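Local atomic coordinates of transcriptional regulator (Methanobacterium thermoautotrophicum, PDB entry 3BPV), a protein that probably binds DNA through a winged helix-turn-helix domain and acts as a transcriptional repressor of the MarR family. Residues Gly19-His24 with Leu101-Arg106; Leu25-Ala30 with Glu94-Leu99; Leu35-Arg40 with Thr51-Asp56; Ile44-Leu49 with Gly58-Thr63. All blocks are in the same frame, centred on the assembly; numbering follows the deposited sequence.

Interaction 1. Residues Gly19-His24 with Leu101-Arg106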
loop_
_atom_site.group_PDB
_atom_site.type_symbol
_atom_site.label_atom_id
_atom_site.label_comp_id
_atom_site.label_asym_id
_atom_site.label_seq_id
_atom_site.Cartn_x
_atom_site.Cartn_y
_atom_site.Cartn_z
ATOM N N GLY A 19 12.506 2.763 -4.089
ATOM C CA GLY A 19 13.610 2.282 -3.283
ATOM C C GLY A 19 14.940 2.290 -4.009
ATOM O O GLY A 19 15.977 2.567 -3.405
ATOM N N ARG A 20 14.913 1.996 -5.303
ATOM C CA ARG A 20 16.130 1.959 -6.107
ATOM C C ARG A 20 16.610 3.350 -6.497
ATOM O O ARG A 20 17.791 3.672 -6.353
ATOM C CB ARG A 20 15.896 1.130 -7.373
ATOM C CG ARG A 20 15.401 -0.281 -7.110
ATOM C CD ARG A 20 16.428 -1.130 -6.374
ATOM N NE ARG A 20 17.540 -1.521 -7.234
ATOM C CZ ARG A 20 18.497 -2.370 -6.874
ATOM N NH1 ARG A 20 18.481 -2.919 -5.667
ATOM N NH2 ARG A 20 19.468 -2.677 -7.722
ATOM N N GLU A 21 15.690 4.178 -6.980
ATOM C CA GLU A 21 16.030 5.525 -7.424
ATOM C C GLU A 21 16.324 6.498 -6.290
ATOM O O GLU A 21 17.131 7.410 -6.448
ATOM C CB GLU A 21 14.899 6.078 -8.298
ATOM C CG GLU A 21 14.623 5.249 -9.541
ATOM C CD GLU A 21 15.607 5.510 -10.667
ATOM O OE1 GLU A 21 16.830 5.524 -10.415
ATOM O OE2 GLU A 21 15.150 5.694 -11.814
ATOM N N LEU A 22 15.678 6.311 -5.146
ATOM C CA LEU A 22 15.892 7.211 -4.020
ATOM C C LEU A 22 16.572 6.538 -2.839
ATOM O O LEU A 22 16.630 7.102 -1.749
ATOM C CB LEU A 22 14.558 7.819 -3.565
ATOM C CG LEU A 22 13.815 8.642 -4.622
ATOM C CD1 LEU A 22 12.432 9.017 -4.106
ATOM C CD2 LEU A 22 14.618 9.893 -4.972
ATOM N N GLY A 23 17.092 5.334 -3.068
ATOM C CA GLY A 23 17.777 4.602 -2.018
ATOM C C GLY A 23 18.978 5.341 -1.460
ATOM O O GLY A 23 19.318 5.166 -0.292
ATOM N N HIS A 24 19.629 6.167 -2.276
ATOM C CA HIS A 24 20.784 6.912 -1.790
ATOM C C HIS A 24 20.374 7.908 -0.708
ATOM O O HIS A 24 21.211 8.393 0.053
ATOM C CB HIS A 24 21.503 7.633 -2.942
ATOM C CG HIS A 24 20.643 8.599 -3.698
ATOM N ND1 HIS A 24 19.584 8.200 -4.482
ATOM C CD2 HIS A 24 20.704 9.948 -3.805
ATOM C CE1 HIS A 24 19.027 9.259 -5.040
ATOM N NE2 HIS A 24 19.687 10.333 -4.646
ATOM N N LEU A 101 9.358 14.034 -7.288
ATOM C CA LEU A 101 8.394 14.185 -8.369
ATOM C C LEU A 101 8.975 13.743 -9.708
ATOM O O LEU A 101 8.252 13.233 -10.557
ATOM C CB LEU A 101 7.896 15.635 -8.449
ATOM C CG LEU A 101 7.052 16.089 -7.251
ATOM C CD1 LEU A 101 6.624 17.535 -7.436
ATOM C CD2 LEU A 101 5.828 15.195 -7.110
ATOM N N LYS A 102 10.277 13.933 -9.902
ATOM C CA LYS A 102 10.912 13.514 -11.146
ATOM C C LYS A 102 10.913 11.989 -11.214
ATOM O O LYS A 102 10.694 11.401 -12.277
ATOM C CB LYS A 102 12.348 14.038 -11.231
ATOM C CG LYS A 102 13.053 13.649 -12.524
ATOM C CD LYS A 102 14.517 14.052 -12.519
ATOM C CE LYS A 102 15.204 13.601 -13.800
ATOM N NZ LYS A 102 15.065 12.131 -14.005
ATOM N N VAL A 103 11.165 11.349 -10.076
ATOM C CA VAL A 103 11.164 9.892 -10.024
ATOM C C VAL A 103 9.745 9.378 -10.293
ATOM O O VAL A 103 9.572 8.376 -10.989
ATOM C CB VAL A 103 11.673 9.395 -8.655
ATOM C CG1 VAL A 103 11.437 7.893 -8.510
ATOM C CG2 VAL A 103 13.167 9.715 -8.528
ATOM N N GLU A 104 8.739 10.070 -9.763
ATOM C CA GLU A 104 7.351 9.667 -9.997
ATOM C C GLU A 104 7.048 9.715 -11.488
ATOM O O GLU A 104 6.423 8.807 -12.037
ATOM C CB GLU A 104 6.368 10.589 -9.266
ATOM C CG GLU A 104 6.284 10.412 -7.753
ATOM C CD GLU A 104 5.836 9.018 -7.339
ATOM O OE1 GLU A 104 5.178 8.327 -8.145
ATOM O OE2 GLU A 104 6.134 8.621 -6.195
ATOM N N GLU A 105 7.492 10.786 -12.144
ATOM C CA GLU A 105 7.276 10.966 -13.576
ATOM C C GLU A 105 7.948 9.849 -14.372
ATOM O O GLU A 105 7.359 9.298 -15.303
ATOM C CB GLU A 105 7.835 12.323 -14.019
ATOM C CG GLU A 105 7.605 12.643 -15.486
ATOM C CD GLU A 105 8.200 13.983 -15.885
ATOM O OE1 GLU A 105 7.845 15.006 -15.261
ATOM O OE2 GLU A 105 9.020 14.010 -16.825
ATOM N N ARG A 106 9.188 9.526 -14.012
ATOM C CA ARG A 106 9.921 8.468 -14.696
ATOM C C ARG A 106 9.210 7.125 -14.540
ATOM O O ARG A 106 9.126 6.340 -15.487
ATOM C CB ARG A 106 11.352 8.366 -14.148
ATOM C CG ARG A 106 12.257 9.540 -14.513
ATOM C CD ARG A 106 13.624 9.388 -13.855
ATOM N NE ARG A 106 14.257 8.120 -14.211
ATOM C CZ ARG A 106 15.391 7.671 -13.682
ATOM N NH1 ARG A 106 16.029 8.387 -12.765
ATOM N NH2 ARG A 106 15.889 6.506 -14.070
#
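Val103 packs against Glu21 and Leu22 where helix 3-21 comes to its end, and the nearest backbone approach falls here, with the CA atoms of Glu21 and Val103 7.0 Å apart. The apolar part of the contact rests on the two methyls of Val103. CG1, set anti to the backbone N (chi1 170°), lies 3.9 Å from CB of Glu21. CG2 points to the other neighbour and meets CD2 of Leu22 at 3.8 Å. Leu22 and Val103 run past each other in opposite directions, so they touch by their flanks; both are buried. Leu22 is also the first residue beyond the helix to leave helical backbone angles, so the packing reaches into the turn that follows.

The ionic part lies one helical turn farther along, at the more exposed margin, between the carboxylate of Glu21 and the guanidinium of Arg106. OE2 of Glu21 stands too close to the guanidinium in the model, so its place there, over a face of the group and 2.5 Å from Arg106 NH2, is doubtful. A salt bridge between the two groups is plausible, but its detailed geometry is uncertain.

Val103 also touches Phe17 and Ile18 of helix 3-21, and Glu104 binds His14 through OE2, so helix 97-111 meets the last two turns or so of helix 3-21. Helices of this kind build the dimerisation region of MarR proteins; here Leu101 packs on Pro2 and Glu104 on Lys4 of the second subunit.

Interaction 2. Residues Leu25-Ala30 with Glu94-Leu99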
loop_
_atom_site.group_PDB
_atom_site.type_symbol
_atom_site.label_atom_id
_atom_site.label_comp_id
_atom_site.label_asym_id
_atom_site.label_seq_id
_atom_site.Cartn_x
_atom_site.Cartn_y
_atom_site.Cartn_z
ATOM N N LEU A 25 19.076 8.194 -0.631
ATOM C CA LEU A 25 18.551 9.120 0.371
ATOM C C LEU A 25 17.865 8.327 1.478
ATOM O O LEU A 25 17.209 8.894 2.356
ATOM C CB LEU A 25 17.543 10.078 -0.264
ATOM C CG LEU A 25 18.072 10.990 -1.372
ATOM C CD1 LEU A 25 16.924 11.798 -1.948
ATOM C CD2 LEU A 25 19.147 11.907 -0.812
ATOM N N ASN A 26 18.023 7.009 1.419
ATOM C CA ASN A 26 17.425 6.098 2.391
ATOM C C ASN A 26 15.913 6.244 2.412
ATOM O O ASN A 26 15.269 6.054 3.448
ATOM C CB ASN A 26 17.987 6.340 3.794
ATOM C CG ASN A 26 19.407 5.834 3.948
ATOM O OD1 ASN A 26 19.800 4.860 3.304
ATOM N ND2 ASN A 26 20.178 6.479 4.812
ATOM N N LEU A 27 15.347 6.561 1.258
ATOM C CA LEU A 27 13.907 6.735 1.160
ATOM C C LEU A 27 13.203 5.497 0.634
ATOM O O LEU A 27 13.755 4.731 -0.157
ATOM C CB LEU A 27 13.574 7.937 0.262
ATOM C CG LEU A 27 13.797 9.332 0.850
ATOM C CD1 LEU A 27 13.656 10.370 -0.255
ATOM C CD2 LEU A 27 12.788 9.592 1.964
ATOM N N THR A 28 11.977 5.320 1.101
ATOM C CA THR A 28 11.121 4.223 0.702
ATOM C C THR A 28 9.776 4.833 0.357
ATOM O O THR A 28 9.498 5.989 0.698
ATOM C CB THR A 28 10.892 3.241 1.845
ATOM O OG1 THR A 28 10.381 3.959 2.976
ATOM C CG2 THR A 28 12.184 2.531 2.213
ATOM N N ASP A 29 8.936 4.051 -0.299
ATOM C CA ASP A 29 7.610 4.493 -0.692
ATOM C C ASP A 29 6.838 5.048 0.507
ATOM O O ASP A 29 6.236 6.116 0.425
ATOM C CB ASP A 29 6.858 3.306 -1.299
ATOM C CG ASP A 29 5.542 3.693 -1.908
ATOM O OD1 ASP A 29 4.727 4.342 -1.221
ATOM O OD2 ASP A 29 5.319 3.329 -3.079
ATOM N N ALA A 30 6.851 4.325 1.617
ATOM C CA ALA A 30 6.131 4.758 2.809
ATOM C C ALA A 30 6.617 6.118 3.308
ATOM O O ALA A 30 5.814 6.964 3.713
ATOM C CB ALA A 30 6.267 3.711 3.910
ATOM N N GLU A 94 12.049 19.775 1.884
ATOM C CA GLU A 94 11.383 20.485 0.798
ATOM C C GLU A 94 12.253 20.518 -0.454
ATOM O O GLU A 94 11.747 20.547 -1.574
ATOM C CB GLU A 94 11.063 21.922 1.220
ATOM C CG GLU A 94 10.264 22.035 2.501
ATOM C CD GLU A 94 9.898 23.468 2.827
ATOM O OE1 GLU A 94 10.816 24.306 2.959
ATOM O OE2 GLU A 94 8.689 23.758 2.949
ATOM N N GLU A 95 13.566 20.494 -0.265
ATOM C CA GLU A 95 14.476 20.555 -1.396
ATOM C C GLU A 95 14.615 19.263 -2.191
ATOM O O GLU A 95 15.088 19.287 -3.327
ATOM C CB GLU A 95 15.833 21.064 -0.914
ATOM C CG GLU A 95 15.713 22.469 -0.331
ATOM C CD GLU A 95 16.940 22.929 0.413
ATOM O OE1 GLU A 95 17.521 22.127 1.169
ATOM O OE2 GLU A 95 17.316 24.111 0.259
ATOM N N ILE A 96 14.192 18.142 -1.612
ATOM C CA ILE A 96 14.274 16.866 -2.323
ATOM C C ILE A 96 12.956 16.509 -3.000
ATOM O O ILE A 96 12.871 15.498 -3.693
ATOM C CB ILE A 96 14.669 15.689 -1.394
ATOM C CG1 ILE A 96 13.614 15.495 -0.302
ATOM C CG2 ILE A 96 16.048 15.928 -0.805
ATOM C CD1 ILE A 96 13.816 14.237 0.529
ATOM N N ILE A 97 11.928 17.330 -2.801
ATOM C CA ILE A 97 10.623 17.072 -3.410
ATOM C C ILE A 97 10.703 17.026 -4.939
ATOM O O ILE A 97 10.073 16.178 -5.575
ATOM C CB ILE A 97 9.576 18.139 -2.995
ATOM C CG1 ILE A 97 9.430 18.159 -1.472
ATOM C CG2 ILE A 97 8.230 17.838 -3.651
ATOM C CD1 ILE A 97 8.988 16.843 -0.873
ATOM N N PRO A 98 11.453 17.955 -5.558
ATOM C CA PRO A 98 11.544 17.917 -7.020
ATOM C C PRO A 98 12.116 16.590 -7.502
ATOM O O PRO A 98 11.684 16.059 -8.526
ATOM C CB PRO A 98 12.457 19.097 -7.339
ATOM C CG PRO A 98 12.080 20.080 -6.279
ATOM C CD PRO A 98 12.021 19.210 -5.033
ATOM N N LEU A 99 13.089 16.064 -6.761
ATOM C CA LEU A 99 13.709 14.790 -7.102
ATOM C C LEU A 99 12.659 13.691 -7.026
ATOM O O LEU A 99 12.596 12.811 -7.886
ATOM C CB LEU A 99 14.846 14.470 -6.130
ATOM C CG LEU A 99 16.092 15.357 -6.140
ATOM C CD1 LEU A 99 16.939 15.052 -4.918
ATOM C CD2 LEU A 99 16.885 15.121 -7.415
#
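Leu27 and Ile96 supply the closest approach, and it is purely apolar: the two side chains reach toward each other tip to tip, with CD1 of Leu27 3.9 Å from CD1 of Ile96. Ile96 places CG1 between its backbone N and carbonyl carbon (chi1 62°), and the chain then extends to carry CD1 across the gap. Its other branch is used too, since CG2 stands 4.4 Å from CD1 of Leu25. That same Leu25 methyl is 4.4 Å from CD1 of Leu99, in the first turn of helix 97-111, which makes a looser outer layer beside the closer pair.

Polar bonds act around the contact rather than across it. Thr28 is the N-cap of helix 29-40, its side chain capping a backbone N in the first turn; OG1 also bonds Gln31 NE2. Asp29 links His14 to Lys4 of the second subunit.

Leu22, Leu67 and Phe72 complete the setting of Leu27, while Ile96 also lies on Leu35 and Phe72. The connection into helix 29-40 and the junction between helices 91-95 and 97-111 therefore share one hydrophobic core. With methyl groups alone meeting and no hydrogen bond between the segments, the join depends on burial and shape, not directional bonding.

Interaction 3. Residues Leu35-Arg40 with Thr51-Asp56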
loop_
_atom_site.group_PDB
_atom_site.type_symbol
_atom_site.label_atom_id
_atom_site.label_comp_id
_atom_site.label_asym_id
_atom_site.label_seq_id
_atom_site.Cartn_x
_atom_site.Cartn_y
_atom_site.Cartn_z
ATOM N N LEU A 35 6.139 12.131 3.691
ATOM C CA LEU A 35 6.783 13.402 3.410
ATOM C C LEU A 35 5.888 14.299 2.558
ATOM O O LEU A 35 5.711 15.479 2.868
ATOM C CB LEU A 35 8.115 13.167 2.696
ATOM C CG LEU A 35 8.999 14.401 2.512
ATOM C CD1 LEU A 35 9.390 14.962 3.863
ATOM C CD2 LEU A 35 10.247 14.014 1.733
ATOM N N LEU A 36 5.311 13.753 1.493
ATOM C CA LEU A 36 4.455 14.559 0.628
ATOM C C LEU A 36 3.200 15.014 1.351
ATOM O O LEU A 36 2.722 16.130 1.130
ATOM C CB LEU A 36 4.082 13.790 -0.642
ATOM C CG LEU A 36 5.255 13.468 -1.577
ATOM C CD1 LEU A 36 4.753 12.689 -2.783
ATOM C CD2 LEU A 36 5.932 14.768 -2.015
ATOM N N ARG A 37 2.661 14.163 2.218
ATOM C CA ARG A 37 1.459 14.530 2.959
ATOM C C ARG A 37 1.737 15.655 3.953
ATOM O O ARG A 37 0.912 16.552 4.122
ATOM C CB ARG A 37 0.897 13.314 3.695
ATOM C CG ARG A 37 -0.456 13.554 4.340
ATOM C CD ARG A 37 -1.566 13.642 3.307
ATOM N NE ARG A 37 -2.852 13.936 3.933
ATOM C CZ ARG A 37 -3.159 15.102 4.489
ATOM N NH1 ARG A 37 -2.275 16.090 4.495
ATOM N NH2 ARG A 37 -4.350 15.281 5.042
ATOM N N ILE A 38 2.888 15.611 4.616
ATOM C CA ILE A 38 3.239 16.650 5.577
ATOM C C ILE A 38 3.546 17.936 4.819
ATOM O O ILE A 38 3.225 19.039 5.280
ATOM C CB ILE A 38 4.472 16.243 6.408
ATOM C CG1 ILE A 38 4.160 14.972 7.199
ATOM C CG2 ILE A 38 4.856 17.370 7.364
ATOM C CD1 ILE A 38 5.379 14.315 7.795
ATOM N N HIS A 39 4.171 17.780 3.657
ATOM C CA HIS A 39 4.535 18.894 2.790
ATOM C C HIS A 39 3.309 19.714 2.398
ATOM O O HIS A 39 3.352 20.950 2.379
ATOM C CB HIS A 39 5.234 18.347 1.534
ATOM C CG HIS A 39 5.427 19.360 0.446
ATOM N ND1 HIS A 39 6.182 20.501 0.612
ATOM C CD2 HIS A 39 4.983 19.384 -0.834
ATOM C CE1 HIS A 39 6.196 21.184 -0.519
ATOM N NE2 HIS A 39 5.477 20.529 -1.412
ATOM N N ARG A 40 2.211 19.032 2.091
ATOM C CA ARG A 40 1.000 19.729 1.687
ATOM C C ARG A 40 0.168 20.199 2.875
ATOM O O ARG A 40 -0.775 20.977 2.704
ATOM C CB ARG A 40 0.154 18.839 0.770
ATOM C CG ARG A 40 -0.414 17.594 1.425
ATOM C CD ARG A 40 -1.308 16.843 0.450
ATOM N NE ARG A 40 -2.375 17.697 -0.065
ATOM C CZ ARG A 40 -3.334 18.230 0.685
ATOM N NH1 ARG A 40 -3.367 17.996 1.990
ATOM N NH2 ARG A 40 -4.256 19.006 0.128
ATOM N N THR A 51 -4.195 8.709 11.139
ATOM C CA THR A 51 -5.598 8.502 10.820
ATOM C C THR A 51 -5.822 8.612 9.319
ATOM O O THR A 51 -6.564 7.824 8.735
ATOM C CB THR A 51 -6.486 9.532 11.544
ATOM O OG1 THR A 51 -6.326 9.379 12.959
ATOM C CG2 THR A 51 -7.954 9.330 11.182
ATOM N N PHE A 52 -5.162 9.577 8.689
ATOM C CA PHE A 52 -5.297 9.781 7.253
ATOM C C PHE A 52 -4.929 8.536 6.451
ATOM O O PHE A 52 -5.640 8.168 5.509
ATOM C CB PHE A 52 -4.420 10.949 6.806
ATOM C CG PHE A 52 -4.343 11.109 5.318
ATOM C CD1 PHE A 52 -5.357 11.752 4.618
ATOM C CD2 PHE A 52 -3.257 10.603 4.611
ATOM C CE1 PHE A 52 -5.290 11.890 3.235
ATOM C CE2 PHE A 52 -3.179 10.734 3.230
ATOM C CZ PHE A 52 -4.194 11.377 2.538
ATOM N N PHE A 53 -3.822 7.894 6.815
ATOM C CA PHE A 53 -3.371 6.696 6.104
ATOM C C PHE A 53 -4.071 5.420 6.551
ATOM O O PHE A 53 -4.033 4.408 5.846
ATOM C CB PHE A 53 -1.859 6.525 6.260
ATOM C CG PHE A 53 -1.051 7.499 5.455
ATOM C CD1 PHE A 53 -1.122 7.507 4.068
ATOM C CD2 PHE A 53 -0.211 8.407 6.090
ATOM C CE1 PHE A 53 -0.366 8.409 3.327
ATOM C CE2 PHE A 53 0.545 9.306 5.357
ATOM C CZ PHE A 53 0.470 9.309 3.978
ATOM N N HIS A 54 -4.705 5.462 7.715
ATOM C CA HIS A 54 -5.416 4.303 8.237
ATOM C C HIS A 54 -4.531 3.070 8.394
ATOM O O HIS A 54 -4.986 1.943 8.203
ATOM C CB HIS A 54 -6.610 3.979 7.336
ATOM C CG HIS A 54 -7.606 5.093 7.240
ATOM N ND1 HIS A 54 -8.503 5.377 8.247
ATOM C CD2 HIS A 54 -7.815 6.022 6.278
ATOM C CE1 HIS A 54 -9.220 6.435 7.910
ATOM N NE2 HIS A 54 -8.822 6.846 6.720
ATOM N N VAL A 55 -3.262 3.279 8.723
ATOM C CA VAL A 55 -2.348 2.161 8.939
ATOM C C VAL A 55 -2.045 2.067 10.431
ATOM O O VAL A 55 -2.350 2.983 11.194
ATOM C CB VAL A 55 -1.026 2.337 8.167
ATOM C CG1 VAL A 55 -1.278 2.245 6.670
ATOM C CG2 VAL A 55 -0.396 3.665 8.525
ATOM N N ASP A 56 -1.446 0.963 10.850
ATOM C CA ASP A 56 -1.130 0.783 12.260
ATOM C C ASP A 56 -0.163 1.851 12.764
ATOM O O ASP A 56 0.721 2.319 12.035
ATOM C CB ASP A 56 -0.553 -0.613 12.487
ATOM C CG ASP A 56 0.745 -0.829 11.751
ATOM O OD1 ASP A 56 1.802 -0.475 12.306
ATOM O OD2 ASP A 56 0.709 -1.345 10.614
#
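Arg37 lays its side chain over one face of the Phe52 ring, with NE almost directly above the ring centre and 3.0 Å from the plane. The guanidinium stands on edge there, its plane 89° from that of the ring, so this is a cation-pi contact of perpendicular rather than stacked type. CZ of Arg37 is 4.0 Å from the ring centroid of Phe52, only 13° off the normal. CD of Arg37 adds a CH-pi contact over the same face, 3.7 Å from that centroid. The bend at chi2 (72°) brings the chain round over the ring. Nearer the backbone of Arg37, its CB approaches CZ of Phe53 obliquely at 4.0 Å, and within segment 51-56 the CD2 atom of Phe52 sits 3.7 Å above the centre of the Phe53 ring.

These rings end helix 46-53, the first helix of the helix-turn-helix pair, and join it to helix 29-40. Arg12 of the second subunit packs on both phenylalanines.

The charge is paired chiefly with Glu41, whose OE2 forms a salt bridge with Arg37 NH1. That bond probably steadies the guanidinium, while the aromatic face receives its NE edge and the aliphatic CD, uniting electrostatic attraction with apolar contact.

Interaction 4. Residues Ile44-Leu49 with Gly58-Thr63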
loop_
_atom_site.group_PDB
_atom_site.type_symbol
_atom_site.label_atom_id
_atom_site.label_comp_id
_atom_site.label_asym_id
_atom_site.label_seq_id
_atom_site.Cartn_x
_atom_site.Cartn_y
_atom_site.Cartn_z
ATOM N N ILE A 44 0.568 19.326 10.507
ATOM C CA ILE A 44 -0.353 18.226 10.743
ATOM C C ILE A 44 0.150 17.415 11.939
ATOM O O ILE A 44 1.354 17.208 12.100
ATOM C CB ILE A 44 -0.463 17.312 9.489
ATOM C CG1 ILE A 44 -1.558 16.264 9.699
ATOM C CG2 ILE A 44 0.876 16.639 9.205
ATOM C CD1 ILE A 44 -1.852 15.420 8.466
ATOM N N LYS A 45 -0.777 16.980 12.788
ATOM C CA LYS A 45 -0.423 16.180 13.958
ATOM C C LYS A 45 -0.082 14.768 13.497
ATOM O O LYS A 45 -0.657 14.271 12.526
ATOM C CB LYS A 45 -1.589 16.114 14.952
ATOM C CG LYS A 45 -1.677 17.266 15.949
ATOM C CD LYS A 45 -1.986 18.593 15.286
ATOM C CE LYS A 45 -2.217 19.665 16.340
ATOM N NZ LYS A 45 -2.438 20.999 15.728
ATOM N N GLN A 46 0.848 14.126 14.195
ATOM C CA GLN A 46 1.235 12.770 13.842
ATOM C C GLN A 46 0.028 11.849 13.890
ATOM O O GLN A 46 -0.130 10.999 13.019
ATOM C CB GLN A 46 2.312 12.242 14.791
ATOM C CG GLN A 46 2.728 10.799 14.501
ATOM C CD GLN A 46 3.938 10.368 15.306
ATOM O OE1 GLN A 46 4.816 11.177 15.604
ATOM N NE2 GLN A 46 4.003 9.083 15.642
ATOM N N ASP A 47 -0.827 12.009 14.897
ATOM C CA ASP A 47 -1.996 11.148 14.990
ATOM C C ASP A 47 -2.968 11.413 13.848
ATOM O O ASP A 47 -3.706 10.516 13.447
ATOM C CB ASP A 47 -2.701 11.292 16.351
ATOM C CG ASP A 47 -3.201 12.697 16.618
ATOM O OD1 ASP A 47 -2.440 13.499 17.194
ATOM O OD2 ASP A 47 -4.355 12.991 16.256
ATOM N N GLU A 48 -2.967 12.635 13.313
ATOM C CA GLU A 48 -3.850 12.974 12.197
ATOM C C GLU A 48 -3.304 12.343 10.918
ATOM O O GLU A 48 -4.067 11.904 10.052
ATOM C CB GLU A 48 -3.962 14.498 12.042
ATOM C CG GLU A 48 -4.544 15.184 13.270
ATOM C CD GLU A 48 -4.634 16.691 13.134
ATOM O OE1 GLU A 48 -3.650 17.320 12.683
ATOM O OE2 GLU A 48 -5.691 17.249 13.499
ATOM N N LEU A 49 -1.980 12.299 10.799
ATOM C CA LEU A 49 -1.361 11.678 9.636
ATOM C C LEU A 49 -1.649 10.174 9.705
ATOM O O LEU A 49 -1.962 9.557 8.688
ATOM C CB LEU A 49 0.148 11.924 9.639
ATOM C CG LEU A 49 0.899 11.472 8.385
ATOM C CD1 LEU A 49 0.489 12.354 7.215
ATOM C CD2 LEU A 49 2.404 11.564 8.605
ATOM N N GLY A 58 2.286 1.652 14.892
ATOM C CA GLY A 58 3.675 1.230 14.914
ATOM C C GLY A 58 4.386 1.488 13.599
ATOM O O GLY A 58 5.523 1.967 13.588
ATOM N N THR A 59 3.720 1.179 12.491
ATOM C CA THR A 59 4.307 1.370 11.174
ATOM C C THR A 59 4.573 2.842 10.889
ATOM O O THR A 59 5.665 3.200 10.448
ATOM C CB THR A 59 3.405 0.789 10.071
ATOM O OG1 THR A 59 3.241 -0.619 10.283
ATOM C CG2 THR A 59 4.028 1.011 8.701
ATOM N N ILE A 60 3.588 3.696 11.151
ATOM C CA ILE A 60 3.749 5.122 10.921
ATOM C C ILE A 60 4.860 5.669 11.807
ATOM O O ILE A 60 5.659 6.488 11.367
ATOM C CB ILE A 60 2.429 5.903 11.190
ATOM C CG1 ILE A 60 2.705 7.409 11.177
ATOM C CG2 ILE A 60 1.823 5.482 12.498
ATOM C CD1 ILE A 60 1.467 8.262 11.281
ATOM N N ALA A 61 4.930 5.205 13.049
ATOM C CA ALA A 61 5.956 5.679 13.969
ATOM C C ALA A 61 7.361 5.404 13.439
ATOM O O ALA A 61 8.227 6.275 13.486
ATOM C CB ALA A 61 5.774 5.026 15.338
ATOM N N ARG A 62 7.583 4.189 12.947
ATOM C CA ARG A 62 8.891 3.819 12.415
ATOM C C ARG A 62 9.192 4.586 11.133
ATOM O O ARG A 62 10.324 4.996 10.907
ATOM C CB ARG A 62 8.958 2.314 12.157
ATOM C CG ARG A 62 8.821 1.475 13.421
ATOM C CD ARG A 62 9.254 0.032 13.190
ATOM N NE ARG A 62 10.701 -0.058 13.003
ATOM C CZ ARG A 62 11.580 -0.181 13.992
ATOM N NH1 ARG A 62 11.176 -0.242 15.255
ATOM N NH2 ARG A 62 12.875 -0.224 13.716
ATOM N N THR A 63 8.184 4.778 10.291
ATOM C CA THR A 63 8.374 5.516 9.049
ATOM C C THR A 63 8.772 6.969 9.325
ATOM O O THR A 63 9.697 7.511 8.709
ATOM C CB THR A 63 7.081 5.487 8.213
ATOM O OG1 THR A 63 6.747 4.126 7.917
ATOM C CG2 THR A 63 7.246 6.258 6.919
#
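The backbone N of Lys45 gives its proton to OE1 of Glu48 at 2.9 Å and 165°, which helps to hold the first turn of the helix on which Gln46 and Leu49 face Ile60. Glu48 OE1 is met on the anti side, 23° out of the carboxylate plane. The O atom of Lys45 is held in turn by the backbone N of Leu49 at 2.9 Å, with a weaker bond from Glu48 N.

Ile60 makes most of the contact. With chi1 at 170° and chi2 also extended, it sends CD1 straight at the other helix, where it comes 3.6 Å from the carbonyl O of Gln46 and 4.2 Å from CB of Leu49. The methyl thus sits against the backbone as much as against side chains. Helices 46-53 and 57-69 are the two helices of the helix-turn-helix, the second being the recognition helix as in other MarR proteins, and Ile60 faces its partner.

Gln46 reaches across to helix 57-69 with chi1 and chi2 extended, its NE2 4.4 Å from CB of Ala61. Leu64 touches both Gln46 and Leu49, while Leu87 of strand 84-89 packs on the same pair and so brings the wing against this helix.

In the fold
Interactions 1 and 2 are neighbours, their centres 8 Å apart, and touch where Leu22 O meets Leu27 CB at 3.8 Å; both use helix 97-111. Leu35, in helix 29-40, belongs to interaction 3, and interaction 2 reaches it through Ile96 CD1 and Leu35 CD2, 3.8 Å apart, though the centres of the two contacts are about 15 Å from each other. Interactions 3 and 4 share helix 46-53, have centres 7 Å apart, and alternate along the chain. From interaction 1 to interaction 4 the centres lie about 23 Å apart, on opposite sides of the chain's centre. Interaction 1 belongs to the dimerisation helices, interaction 4 to the helix-turn-helix that probably contacts DNA.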